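Local atomic coordinates of glycosyl hyrolase, family 3 (Deinococcus radiodurans, PDB entry 3TEV), a protein that probably hydrolyses O-glycosidic bonds, as a member of glycoside hydrolase family 3 built around a TIM-barrel domain. Residues 72-77 with 323-328; 119-124 with 171-176; 190-195 with 269-274; 194-199 with 228-233. One frame throughout, in Å; residues are numbered along the deposited sequence.

Contact 1: residues 72-77 with 323-328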
loop_
_atom_site.group_PDB
_atom_site.type_symbol
_atom_site.label_atom_id
_atom_site.label_comp_id
_atom_site.label_asym_id
_atom_site.label_seq_id
_atom_site.Cartn_x
_atom_site.Cartn_y
_atom_site.Cartn_z
ATOM N N GLY A 72 2.910 -12.161 -15.924
ATOM C CA GLY A 72 3.505 -13.435 -15.510
ATOM C C GLY A 72 3.186 -13.767 -14.057
ATOM O O GLY A 72 2.401 -13.071 -13.398
ATOM N N GLU A 73 3.820 -14.815 -13.549
ATOM C CA GLU A 73 3.433 -15.404 -12.275
ATOM C C GLU A 73 3.611 -14.514 -11.079
ATOM O O GLU A 73 2.944 -14.736 -10.081
ATOM C CB GLU A 73 4.181 -16.724 -12.009
ATOM C CG GLU A 73 5.712 -16.573 -12.011
ATOM C CD GLU A 73 6.457 -17.908 -11.768
ATOM O OE1 GLU A 73 6.096 -18.651 -10.825
ATOM O OE2 GLU A 73 7.408 -18.198 -12.516
ATOM N N HIS A 74 4.510 -13.537 -11.150
ATOM C CA HIS A 74 4.743 -12.628 -10.015
ATOM C C HIS A 74 3.748 -11.452 -9.920
ATOM O O HIS A 74 3.833 -10.623 -9.002
ATOM C CB HIS A 74 6.186 -12.102 -10.055
ATOM C CG HIS A 74 7.213 -13.194 -10.095
ATOM N ND1 HIS A 74 7.235 -14.224 -9.176
ATOM C CD2 HIS A 74 8.231 -13.440 -10.960
ATOM C CE1 HIS A 74 8.233 -15.042 -9.456
ATOM N NE2 HIS A 74 8.854 -14.588 -10.531
ATOM N N ALA A 75 2.815 -11.376 -10.868
ATOM C CA ALA A 75 1.847 -10.283 -10.937
ATOM C C ALA A 75 1.242 -9.930 -9.572
ATOM O O ALA A 75 0.698 -10.799 -8.880
ATOM C CB ALA A 75 0.723 -10.629 -11.921
ATOM N N LEU A 76 1.356 -8.667 -9.189
ATOM C CA LEU A 76 0.534 -8.121 -8.109
ATOM C C LEU A 76 -0.520 -7.202 -8.738
ATOM O O LEU A 76 -0.188 -6.186 -9.374
ATOM C CB LEU A 76 1.374 -7.390 -7.059
ATOM C CG LEU A 76 2.354 -8.304 -6.294
ATOM C CD1 LEU A 76 3.495 -7.496 -5.608
ATOM C CD2 LEU A 76 1.646 -9.249 -5.287
ATOM N N ILE A 77 -1.779 -7.608 -8.608
ATOM C CA ILE A 77 -2.892 -6.863 -9.158
ATOM C C ILE A 77 -3.758 -6.402 -7.989
ATOM O O ILE A 77 -4.492 -7.203 -7.363
ATOM C CB ILE A 77 -3.698 -7.677 -10.211
ATOM C CG1 ILE A 77 -2.780 -8.070 -11.374
ATOM C CG2 ILE A 77 -4.844 -6.813 -10.769
ATOM C CD1 ILE A 77 -3.256 -9.232 -12.258
ATOM N N ARG A 323 10.552 -9.991 -1.407
ATOM C CA ARG A 323 9.361 -9.764 -0.588
ATOM C C ARG A 323 8.097 -9.688 -1.450
ATOM O O ARG A 323 7.042 -10.238 -1.082
ATOM C CB ARG A 323 9.483 -8.488 0.230
ATOM C CG ARG A 323 10.456 -8.631 1.377
ATOM C CD ARG A 323 10.279 -7.499 2.374
ATOM N NE ARG A 323 11.308 -7.548 3.413
ATOM C CZ ARG A 323 12.414 -6.810 3.419
ATOM N NH1 ARG A 323 12.663 -5.934 2.439
ATOM N NH2 ARG A 323 13.272 -6.956 4.416
ATOM N N LEU A 324 8.228 -9.038 -2.604
ATOM C CA LEU A 324 7.115 -8.878 -3.525
ATOM C C LEU A 324 6.766 -10.214 -4.151
ATOM O O LEU A 324 5.611 -10.546 -4.344
ATOM C CB LEU A 324 7.474 -7.875 -4.615
ATOM C CG LEU A 324 7.723 -6.436 -4.141
ATOM C CD1 LEU A 324 8.129 -5.494 -5.307
ATOM C CD2 LEU A 324 6.512 -5.899 -3.408
ATOM N N ARG A 325 7.797 -10.986 -4.453
ATOM C CA ARG A 325 7.613 -12.265 -5.066
ATOM C C ARG A 325 7.042 -13.279 -4.079
ATOM O O ARG A 325 6.171 -14.059 -4.440
ATOM C CB ARG A 325 8.914 -12.696 -5.731
ATOM C CG ARG A 325 8.817 -12.492 -7.235
ATOM C CD ARG A 325 9.833 -11.635 -7.906
ATOM N NE ARG A 325 10.900 -12.401 -8.476
ATOM C CZ ARG A 325 11.483 -12.194 -9.668
ATOM N NH1 ARG A 325 11.087 -11.252 -10.521
ATOM N NH2 ARG A 325 12.471 -12.974 -10.017
ATOM N N ALA A 326 7.475 -13.216 -2.824
ATOM C CA ALA A 326 6.960 -14.115 -1.798
ATOM C C ALA A 326 5.467 -13.870 -1.587
ATOM O O ALA A 326 4.706 -14.823 -1.421
ATOM C CB ALA A 326 7.734 -13.977 -0.490
ATOM N N LEU A 327 5.067 -12.596 -1.634
ATOM C CA LEU A 327 3.664 -12.212 -1.528
ATOM C C LEU A 327 2.818 -12.801 -2.660
ATOM O O LEU A 327 1.773 -13.406 -2.414
ATOM C CB LEU A 327 3.514 -10.683 -1.512
ATOM C CG LEU A 327 2.134 -10.132 -1.147
ATOM C CD1 LEU A 327 1.833 -10.383 0.327
ATOM C CD2 LEU A 327 2.016 -8.638 -1.421
ATOM N N ALA A 328 3.252 -12.595 -3.898
ATOM C CA ALA A 328 2.584 -13.213 -5.035
ATOM C C ALA A 328 2.561 -14.757 -5.011
ATOM O O ALA A 328 1.613 -15.336 -5.546
ATOM C CB ALA A 328 3.175 -12.707 -6.348
HETATM O O HOH W 1 5.954 -15.001 -7.177
HETATM O O HOH W 2 5.692 -9.882 -7.288
#

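Contact 2: residues 119-124 with 171-176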
loop_
_atom_site.group_PDB
_atom_site.type_symbol
_atom_site.label_atom_id
_atom_site.label_comp_id
_atom_site.label_asym_id
_atom_site.label_seq_id
_atom_site.Cartn_x
_atom_site.Cartn_y
_atom_site.Cartn_z
ATOM N N ARG A 119 -13.493 -12.994 -1.807
ATOM C CA ARG A 119 -13.951 -14.030 -2.743
ATOM C C ARG A 119 -14.351 -13.434 -4.082
ATOM O O ARG A 119 -14.090 -14.033 -5.129
ATOM C CB ARG A 119 -15.147 -14.836 -2.194
ATOM C CG ARG A 119 -14.798 -15.850 -1.123
ATOM C CD ARG A 119 -15.958 -16.802 -0.812
ATOM N NE ARG A 119 -17.126 -16.110 -0.259
ATOM C CZ ARG A 119 -17.311 -15.831 1.034
ATOM N NH1 ARG A 119 -16.407 -16.176 1.943
ATOM N NH2 ARG A 119 -18.421 -15.218 1.422
ATOM N N GLN A 120 -15.018 -12.282 -4.048
ATOM C CA GLN A 120 -15.350 -11.596 -5.282
ATOM C C GLN A 120 -14.055 -11.139 -6.004
ATOM O O GLN A 120 -13.932 -11.296 -7.219
ATOM C CB GLN A 120 -16.327 -10.436 -5.034
ATOM C CG GLN A 120 -17.006 -9.908 -6.322
ATOM C CD GLN A 120 -18.187 -10.793 -6.832
ATOM O OE1 GLN A 120 -18.910 -11.448 -6.044
ATOM N NE2 GLN A 120 -18.391 -10.793 -8.156
ATOM N N LEU A 121 -13.088 -10.610 -5.256
ATOM C CA LEU A 121 -11.830 -10.166 -5.850
ATOM C C LEU A 121 -11.070 -11.345 -6.461
ATOM O O LEU A 121 -10.606 -11.280 -7.591
ATOM C CB LEU A 121 -10.959 -9.440 -4.823
ATOM C CG LEU A 121 -11.483 -8.122 -4.246
ATOM C CD1 LEU A 121 -10.433 -7.467 -3.341
ATOM C CD2 LEU A 121 -11.918 -7.149 -5.335
ATOM N N ARG A 122 -10.961 -12.421 -5.694
ATOM C CA ARG A 122 -10.337 -13.650 -6.139
ATOM C C ARG A 122 -10.989 -14.194 -7.428
ATOM O O ARG A 122 -10.280 -14.624 -8.349
ATOM C CB ARG A 122 -10.342 -14.685 -5.001
ATOM C CG ARG A 122 -9.555 -15.977 -5.259
ATOM C CD ARG A 122 -8.046 -15.805 -5.011
ATOM N NE ARG A 122 -7.488 -14.663 -5.753
ATOM C CZ ARG A 122 -7.024 -14.714 -7.002
ATOM N NH1 ARG A 122 -6.584 -13.610 -7.577
ATOM N NH2 ARG A 122 -7.004 -15.859 -7.676
ATOM N N SER A 123 -12.314 -14.143 -7.530
ATOM C CA SER A 123 -12.955 -14.640 -8.752
ATOM C C SER A 123 -12.684 -13.798 -10.009
ATOM O O SER A 123 -12.769 -14.322 -11.117
ATOM C CB SER A 123 -14.454 -14.933 -8.571
ATOM O OG SER A 123 -15.235 -13.766 -8.775
ATOM N N VAL A 124 -12.316 -12.525 -9.852
ATOM C CA VAL A 124 -11.962 -11.717 -11.031
ATOM C C VAL A 124 -10.461 -11.653 -11.311
ATOM O O VAL A 124 -10.057 -11.185 -12.362
ATOM C CB VAL A 124 -12.615 -10.295 -11.035
ATOM C CG1 VAL A 124 -14.150 -10.411 -10.994
ATOM C CG2 VAL A 124 -12.098 -9.435 -9.892
ATOM N N GLU A 171 -9.064 -16.128 2.255
ATOM C CA GLU A 171 -9.623 -16.253 0.912
ATOM C C GLU A 171 -8.568 -16.093 -0.199
ATOM O O GLU A 171 -8.910 -16.029 -1.385
ATOM C CB GLU A 171 -10.814 -15.308 0.691
ATOM C CG GLU A 171 -12.059 -15.562 1.611
ATOM C CD GLU A 171 -12.760 -16.918 1.417
ATOM O OE1 GLU A 171 -12.355 -17.727 0.552
ATOM O OE2 GLU A 171 -13.743 -17.191 2.155
ATOM N N GLY A 172 -7.291 -16.039 0.168
ATOM C CA GLY A 172 -6.235 -15.893 -0.834
ATOM C C GLY A 172 -6.060 -14.515 -1.470
ATOM O O GLY A 172 -5.581 -14.425 -2.591
ATOM N N VAL A 173 -6.435 -13.444 -0.769
ATOM C CA VAL A 173 -6.162 -12.089 -1.227
ATOM C C VAL A 173 -5.267 -11.431 -0.173
ATOM O O VAL A 173 -5.564 -11.512 1.039
ATOM C CB VAL A 173 -7.472 -11.259 -1.399
ATOM C CG1 VAL A 173 -7.173 -9.786 -1.671
ATOM C CG2 VAL A 173 -8.352 -11.829 -2.500
ATOM N N ALA A 174 -4.170 -10.812 -0.614
ATOM C CA ALA A 174 -3.314 -10.065 0.298
ATOM C C ALA A 174 -4.042 -8.799 0.709
ATOM O O ALA A 174 -4.513 -8.065 -0.150
ATOM C CB ALA A 174 -1.999 -9.699 -0.355
ATOM N N PRO A 175 -4.172 -8.550 2.021
ATOM C CA PRO A 175 -4.695 -7.251 2.425
ATOM C C PRO A 175 -3.515 -6.327 2.694
ATOM O O PRO A 175 -2.410 -6.804 2.926
ATOM C CB PRO A 175 -5.444 -7.583 3.717
ATOM C CG PRO A 175 -4.662 -8.702 4.306
ATOM C CD PRO A 175 -4.050 -9.474 3.167
ATOM N N CYS A 176 -3.723 -5.025 2.670
ATOM C CA CYS A 176 -2.630 -4.100 2.975
ATOM C C CYS A 176 -3.130 -3.076 3.979
ATOM O O CYS A 176 -4.025 -2.298 3.657
ATOM C CB CYS A 176 -2.149 -3.415 1.698
ATOM S SG CYS A 176 -0.727 -2.279 1.873
#

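Contact 3: residues 190-195 with 269-274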
loop_
_atom_site.group_PDB
_atom_site.type_symbol
_atom_site.label_atom_id
_atom_site.label_comp_id
_atom_site.label_asym_id
_atom_site.label_seq_id
_atom_site.Cartn_x
_atom_site.Cartn_y
_atom_site.Cartn_z
ATOM N N SER A 190 -1.067 24.110 5.357
ATOM C CA SER A 190 -1.745 24.559 4.134
ATOM C C SER A 190 -1.916 23.339 3.220
ATOM O O SER A 190 -1.391 22.267 3.533
ATOM C CB SER A 190 -0.945 25.657 3.415
ATOM O OG SER A 190 0.089 25.104 2.621
ATOM N N HIS A 191 -2.628 23.489 2.097
ATOM C CA HIS A 191 -2.789 22.353 1.162
ATOM C C HIS A 191 -1.474 21.920 0.475
ATOM O O HIS A 191 -1.403 20.859 -0.126
ATOM C CB HIS A 191 -3.901 22.598 0.134
ATOM C CG HIS A 191 -3.546 23.600 -0.924
ATOM N ND1 HIS A 191 -3.562 24.961 -0.699
ATOM C CD2 HIS A 191 -3.170 23.439 -2.214
ATOM C CE1 HIS A 191 -3.208 25.594 -1.804
ATOM N NE2 HIS A 191 -2.970 24.694 -2.740
ATOM N N LEU A 192 -0.425 22.725 0.583
ATOM C CA LEU A 192 0.847 22.358 -0.020
ATOM C C LEU A 192 1.854 21.836 0.998
ATOM O O LEU A 192 2.960 21.439 0.639
ATOM C CB LEU A 192 1.433 23.532 -0.794
ATOM C CG LEU A 192 0.599 24.028 -1.980
ATOM C CD1 LEU A 192 1.329 25.166 -2.666
ATOM C CD2 LEU A 192 0.331 22.885 -2.974
ATOM N N ALA A 193 1.476 21.839 2.263
ATOM C CA ALA A 193 2.383 21.396 3.301
ATOM C C ALA A 193 2.099 19.926 3.621
ATOM O O ALA A 193 0.948 19.480 3.533
ATOM C CB ALA A 193 2.211 22.271 4.561
ATOM N N LEU A 194 3.129 19.177 4.001
ATOM C CA LEU A 194 2.915 17.814 4.469
ATOM C C LEU A 194 2.150 17.856 5.786
ATOM O O LEU A 194 2.442 18.679 6.635
ATOM C CB LEU A 194 4.246 17.083 4.671
ATOM C CG LEU A 194 5.042 16.797 3.391
ATOM C CD1 LEU A 194 6.429 16.271 3.737
ATOM C CD2 LEU A 194 4.295 15.807 2.471
ATOM N N PRO A 195 1.151 16.982 5.953
ATOM C CA PRO A 195 0.509 16.938 7.258
ATOM C C PRO A 195 1.499 16.498 8.327
ATOM O O PRO A 195 2.428 15.740 8.027
ATOM C CB PRO A 195 -0.601 15.892 7.087
ATOM C CG PRO A 195 -0.441 15.314 5.718
ATOM C CD PRO A 195 0.449 16.182 4.931
ATOM N N ILE A 269 3.246 16.043 -1.554
ATOM C CA ILE A 269 4.531 15.473 -1.960
ATOM C C ILE A 269 5.002 16.124 -3.257
ATOM O O ILE A 269 6.152 16.577 -3.376
ATOM C CB ILE A 269 4.449 13.936 -2.140
ATOM C CG1 ILE A 269 4.610 13.237 -0.793
ATOM C CG2 ILE A 269 5.515 13.431 -3.140
ATOM C CD1 ILE A 269 6.052 13.074 -0.323
ATOM N N ASP A 270 4.083 16.178 -4.213
ATOM C CA ASP A 270 4.368 16.672 -5.544
ATOM C C ASP A 270 4.907 18.104 -5.509
ATOM O O ASP A 270 5.750 18.470 -6.333
ATOM C CB ASP A 270 3.094 16.595 -6.389
ATOM C CG ASP A 270 3.370 16.371 -7.849
ATOM O OD1 ASP A 270 4.331 15.642 -8.206
ATOM O OD2 ASP A 270 2.591 16.921 -8.642
ATOM N N ALA A 271 4.428 18.894 -4.546
ATOM C CA ALA A 271 4.836 20.282 -4.413
ATOM C C ALA A 271 6.182 20.431 -3.724
ATOM O O ALA A 271 6.802 21.492 -3.792
ATOM C CB ALA A 271 3.759 21.099 -3.662
ATOM N N ASN A 272 6.618 19.385 -3.039
ATOM C CA ASN A 272 7.816 19.461 -2.198
ATOM C C ASN A 272 9.034 18.671 -2.701
ATOM O O ASN A 272 10.164 18.951 -2.286
ATOM C CB ASN A 272 7.466 19.092 -0.748
ATOM C CG ASN A 272 6.609 20.159 -0.063
ATOM O OD1 ASN A 272 7.117 21.192 0.378
ATOM N ND2 ASN A 272 5.308 19.914 0.025
ATOM N N TYR A 273 8.793 17.710 -3.606
ATOM C CA TYR A 273 9.828 16.821 -4.139
ATOM C C TYR A 273 9.634 16.612 -5.651
ATOM O O TYR A 273 8.532 16.802 -6.181
ATOM C CB TYR A 273 9.775 15.454 -3.432
ATOM C CG TYR A 273 9.912 15.515 -1.922
ATOM C CD1 TYR A 273 11.165 15.369 -1.300
ATOM C CD2 TYR A 273 8.788 15.717 -1.108
ATOM C CE1 TYR A 273 11.299 15.440 0.088
ATOM C CE2 TYR A 273 8.905 15.803 0.297
ATOM C CZ TYR A 273 10.164 15.661 0.886
ATOM O OH TYR A 273 10.272 15.738 2.259
ATOM N N GLY A 274 10.712 16.229 -6.338
ATOM C CA GLY A 274 10.611 15.690 -7.695
ATOM C C GLY A 274 10.143 14.233 -7.653
ATOM O O GLY A 274 10.432 13.525 -6.699
#

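Contact 4: residues 194-199 with 228-233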
loop_
_atom_site.group_PDB
_atom_site.type_symbol
_atom_site.label_atom_id
_atom_site.label_comp_id
_atom_site.label_asym_id
_atom_site.label_seq_id
_atom_site.Cartn_x
_atom_site.Cartn_y
_atom_site.Cartn_z
ATOM N N LEU A 194 3.129 19.177 4.001
ATOM C CA LEU A 194 2.915 17.814 4.469
ATOM C C LEU A 194 2.150 17.856 5.786
ATOM O O LEU A 194 2.442 18.679 6.635
ATOM C CB LEU A 194 4.246 17.083 4.671
ATOM C CG LEU A 194 5.042 16.797 3.391
ATOM C CD1 LEU A 194 6.429 16.271 3.737
ATOM C CD2 LEU A 194 4.295 15.807 2.471
ATOM N N PRO A 195 1.151 16.982 5.953
ATOM C CA PRO A 195 0.509 16.938 7.258
ATOM C C PRO A 195 1.499 16.498 8.327
ATOM O O PRO A 195 2.428 15.740 8.027
ATOM C CB PRO A 195 -0.601 15.892 7.087
ATOM C CG PRO A 195 -0.441 15.314 5.718
ATOM C CD PRO A 195 0.449 16.182 4.931
ATOM N N ARG A 196 1.308 16.994 9.550
ATOM C CA ARG A 196 2.163 16.667 10.687
ATOM C C ARG A 196 1.369 16.041 11.831
ATOM O O ARG A 196 0.176 16.294 11.986
ATOM C CB ARG A 196 2.878 17.912 11.229
ATOM C CG ARG A 196 3.739 18.654 10.242
ATOM C CD ARG A 196 4.533 19.774 10.928
ATOM N NE ARG A 196 5.709 19.276 11.652
ATOM C CZ ARG A 196 6.917 19.086 11.102
ATOM N NH1 ARG A 196 7.121 19.350 9.807
ATOM N NH2 ARG A 196 7.927 18.629 11.847
ATOM N N VAL A 197 2.050 15.236 12.636
ATOM C CA VAL A 197 1.531 14.770 13.904
ATOM C C VAL A 197 2.574 15.158 14.938
ATOM O O VAL A 197 3.732 14.781 14.824
ATOM C CB VAL A 197 1.292 13.250 13.895
ATOM C CG1 VAL A 197 0.946 12.726 15.301
ATOM C CG2 VAL A 197 0.192 12.902 12.915
ATOM N N SER A 198 2.170 15.929 15.935
ATOM C CA SER A 198 3.138 16.441 16.898
ATOM C C SER A 198 3.060 15.764 18.281
ATOM O O SER A 198 3.704 16.215 19.233
ATOM C CB SER A 198 2.955 17.944 17.046
ATOM O OG SER A 198 1.705 18.163 17.680
ATOM N N LYS A 199 2.268 14.697 18.385
ATOM C CA LYS A 199 2.141 13.903 19.621
ATOM C C LYS A 199 3.463 13.277 20.035
ATOM O O LYS A 199 4.304 12.959 19.187
ATOM C CB LYS A 199 1.134 12.766 19.409
ATOM C CG LYS A 199 -0.279 13.237 19.123
ATOM C CD LYS A 199 -1.209 12.072 18.841
ATOM C CE LYS A 199 -2.606 12.590 18.553
ATOM N NZ LYS A 199 -3.559 11.485 18.258
ATOM N N VAL A 228 4.493 13.673 8.551
ATOM C CA VAL A 228 5.668 13.928 9.371
ATOM C C VAL A 228 5.276 13.717 10.837
ATOM O O VAL A 228 4.349 14.375 11.333
ATOM C CB VAL A 228 6.248 15.380 9.138
ATOM C CG1 VAL A 228 7.512 15.599 9.947
ATOM C CG2 VAL A 228 6.540 15.633 7.656
ATOM N N TYR A 229 5.952 12.785 11.515
ATOM C CA TYR A 229 5.766 12.570 12.969
ATOM C C TYR A 229 6.956 13.150 13.725
ATOM O O TYR A 229 8.043 12.560 13.695
ATOM C CB TYR A 229 5.604 11.083 13.289
ATOM C CG TYR A 229 4.398 10.495 12.609
ATOM C CD1 TYR A 229 3.227 10.193 13.316
ATOM C CD2 TYR A 229 4.413 10.288 11.234
ATOM C CE1 TYR A 229 2.096 9.688 12.652
ATOM C CE2 TYR A 229 3.324 9.779 10.578
ATOM C CZ TYR A 229 2.170 9.488 11.272
ATOM O OH TYR A 229 1.117 8.975 10.533
ATOM N N ASP A 230 6.752 14.301 14.376
ATOM C CA ASP A 230 7.784 14.974 15.173
ATOM C C ASP A 230 8.549 14.040 16.118
ATOM O O ASP A 230 9.754 14.197 16.327
ATOM C CB ASP A 230 7.178 16.097 16.033
ATOM C CG ASP A 230 6.604 17.244 15.216
ATOM O OD1 ASP A 230 6.763 17.283 13.983
ATOM O OD2 ASP A 230 5.977 18.130 15.827
ATOM N N ALA A 231 7.843 13.083 16.708
ATOM C CA ALA A 231 8.436 12.245 17.744
ATOM C C ALA A 231 9.286 11.125 17.147
ATOM O O ALA A 231 10.033 10.496 17.869
ATOM C CB ALA A 231 7.358 11.679 18.671
ATOM N N LEU A 232 9.189 10.914 15.834
ATOM C CA LEU A 232 9.883 9.823 15.135
ATOM C C LEU A 232 10.967 10.327 14.191
ATOM O O LEU A 232 12.074 9.778 14.146
ATOM C CB LEU A 232 8.885 8.996 14.328
ATOM C CG LEU A 232 7.728 8.334 15.078
ATOM C CD1 LEU A 232 6.866 7.505 14.142
ATOM C CD2 LEU A 232 8.252 7.473 16.228
ATOM N N ASP A 233 10.631 11.357 13.420
ATOM C CA ASP A 233 11.517 11.950 12.424
ATOM C C ASP A 233 10.899 13.284 12.039
ATOM O O ASP A 233 9.925 13.335 11.274
ATOM C CB ASP A 233 11.643 11.044 11.188
ATOM C CG ASP A 233 12.629 11.576 10.156
ATOM O OD1 ASP A 233 13.072 12.754 10.228
ATOM O OD2 ASP A 233 12.969 10.795 9.252
HETATM O O HOH W 3 5.059 12.901 16.604
#

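Contact 1: residues 72-77 with 323-328
The guanidinium of Arg325 lies flat on the imidazole of His74: with the planes 11° apart and the centres 4.0 Å apart, the two are stacked, and NE2 of the ring sits over the middle of the guanidinium face. The aliphatic part of the arginine adds a CH-pi contact, CG of Arg325 standing over the same imidazole 3.4 Å from the centroid of the His74 ring. This CG presses on the ND1 side, 3.0 Å from His74 ND1, an approach so short that the exact fit there is doubtful. The arginine chain achieves both by bending at chi2 (123°) and chi3 (97°), each away from a staggered value, and so folds along the ring. CG of Glu73 lies on the opposite face, and the imidazole is sandwiched. NH2 of Arg325 also forms a salt bridge with Asp14.

A water accompanies the stack, donating to Arg325 O and lying close to His74 ND1, in a short contact best treated with caution. Toward the strand the contact becomes apolar. Leu76 runs at about a right angle to Leu324 and Leu327, dividing its methyls between them: CD1 of Leu76 is 4.1 Å from CD2 of Leu324, and CD2 of Leu76 is 3.9 Å from CD2 of Leu327. CB of Ala328 lies 3.9 Å from CD2 of Leu76 and 3.4 Å from His74 O.

Helix 314-330 thus packs against the start of strand 76-79 and the turn before it; Leu324 and Leu327 also touch Val258 of strand 258-261, while Leu76 reaches Ala46 of strand 46-49.

Contact 2: residues 119-124 with 171-176
NH1 of Arg119 donates to OE2 of Glu171 over 2.9 Å, and this salt bridge is the one hydrogen bond between the two segments. Its geometry is uneven on the two sides. The acceptor oxygen lies in the guanidinium plane of Arg119, at its edge, but the donor meets the carboxylate from above, 50° out of the plane of Glu171. The two flat groups are steeply inclined, at 80°, and the N-H...O angle is 146°. Bends at chi3 of Arg119 and chi2 of Glu171 turn the chains back toward each other, which also lays CG of Arg119 3.4 Å from CD of Glu171.

Arg122 behaves differently. With CG anti to its backbone N, it passes along the backbone of the turn, and its CD is 3.7 Å from Glu171 O. Gly172 lies beside this chain with positive phi, as the C-prime residue of the Schellman motif that ends helix 154-169. Deeper in, CG2 of Val173 packs 4.2 Å from CB of Leu121. Val173 directly precedes strand 174-180, so helix 107-124 packs against the turn leading from helix 154-169 into that barrel strand.

The chemistry grades from a charged pair at the solvent side, where Arg119 is exposed, to a small apolar inner patch. Arg122 spends its guanidinium on backbone carbonyls, NH1 on Ile126 and Ala333 and NH2 on Gln334, linking the helix end to residues near the end of the modelled chain.

Contact 3: residues 190-195 with 269-274
Leu192 and Leu194 each carry CG anti to the carbonyl carbon (chi1 -62° and -67°), which turns both side chains to residues 269-274, at points set by their different places on the loop. CD2 of Leu192 meets the methyl of Ala271, 3.9 Å from its CB. Leu194 divides its branches: CD2 lies 4.2 Å from CG1 of Ile269, the two side chains passing at a slant, while CD1 comes to the edge of the Tyr273 ring, 4.3 Å from CE2. Because CD1 lies near the ring plane, the aromatic edge rather than the face does the touching; the two side chains run at roughly a right angle.

Between these apolar points stands the single hydrogen bond across the contact. ND2 of Asn272 donates to Leu192 O over 2.9 Å, with the carbonyl oxygen in the amide plane and the donor nearly along the C=O axis (C=O...N 166°). ND2 also donates to Ala268 O, one turn back in the same helix; the two carbonyls together fix the rotation of the amide.

The loop is prepared for this by local bonds: a type I turn spans Ser190 to Ala193, and Ser190 OG accepts from Leu192 N at 3.2 Å, an ST turn. Pro237 adds cover, touching both Leu194 and Tyr273.

This surface contact joins the loop between strands 174-180 and 196-197 to the short helix 267-272 that follows strand 258-261, outside the strands of the TIM-barrel domain.

Contact 4: residues 194-199 with 228-233
Strands 196-197 and 228-229 pair in parallel, and the tight part of the contact is their backbone. Val228 N donates to Pro195 O at 3.0 Å, Val197 N to Val228 O at 2.8 Å and Asp230 N to Val197 O at 3.1 Å; the first is almost straight, with an N-H...O angle of 174°. Val197 and Tyr229 lie side by side on one face of this little sheet, CB of Val197 3.7 Å from CD1 of Tyr229, and Tyr229 OH bonds to Gly182 O. The other face carries Arg196 and Val228, where CG1 of Val228 sits over the guanidinium.

That arginine leads to the looser, more polar side. A bend at chi3 (78°) brings its NH2 to Asp230 OD1 at 2.8 Å, on the syn side but 30° out of the carboxylate plane, as a salt bridge; NE adds a weak bond to the same oxygen, and NH2 also bonds to Ala234 O. Outermost is exposed Ser198, its CB 3.3 Å from OD2 of partly exposed Asp230. A water donates to Val197 O and Lys199 O and accepts from Ala231 N.

The arrangement is a two-stranded parallel sheet separate from the eight-stranded one, formed within the loops after barrel strands 174-180 and 221-224.

Overall arrangement
Contacts 1 and 2 belong to the barrel: both reach the eight-stranded parallel sheet, and they touch where CD1 of Leu327 lies 4.0 Å from CB of Ala174. Contact 1 is mostly buried, and contact 2 is partly so. Contacts 3 and 4 lie across the chain's centre, about 34 Å from contact 2 between centres. They share Leu194 and Pro195: one loop takes part in both, meeting a helix in contact 3 and a strand in contact 4. Chemistry follows place: leucine packing beside a cation stack in contact 1, a charged pair outside an apolar patch in contact 2, one side-chain amide hydrogen bond at the surface in contact 3, and parallel backbone pairing with a salt bridge beside it in contact 4.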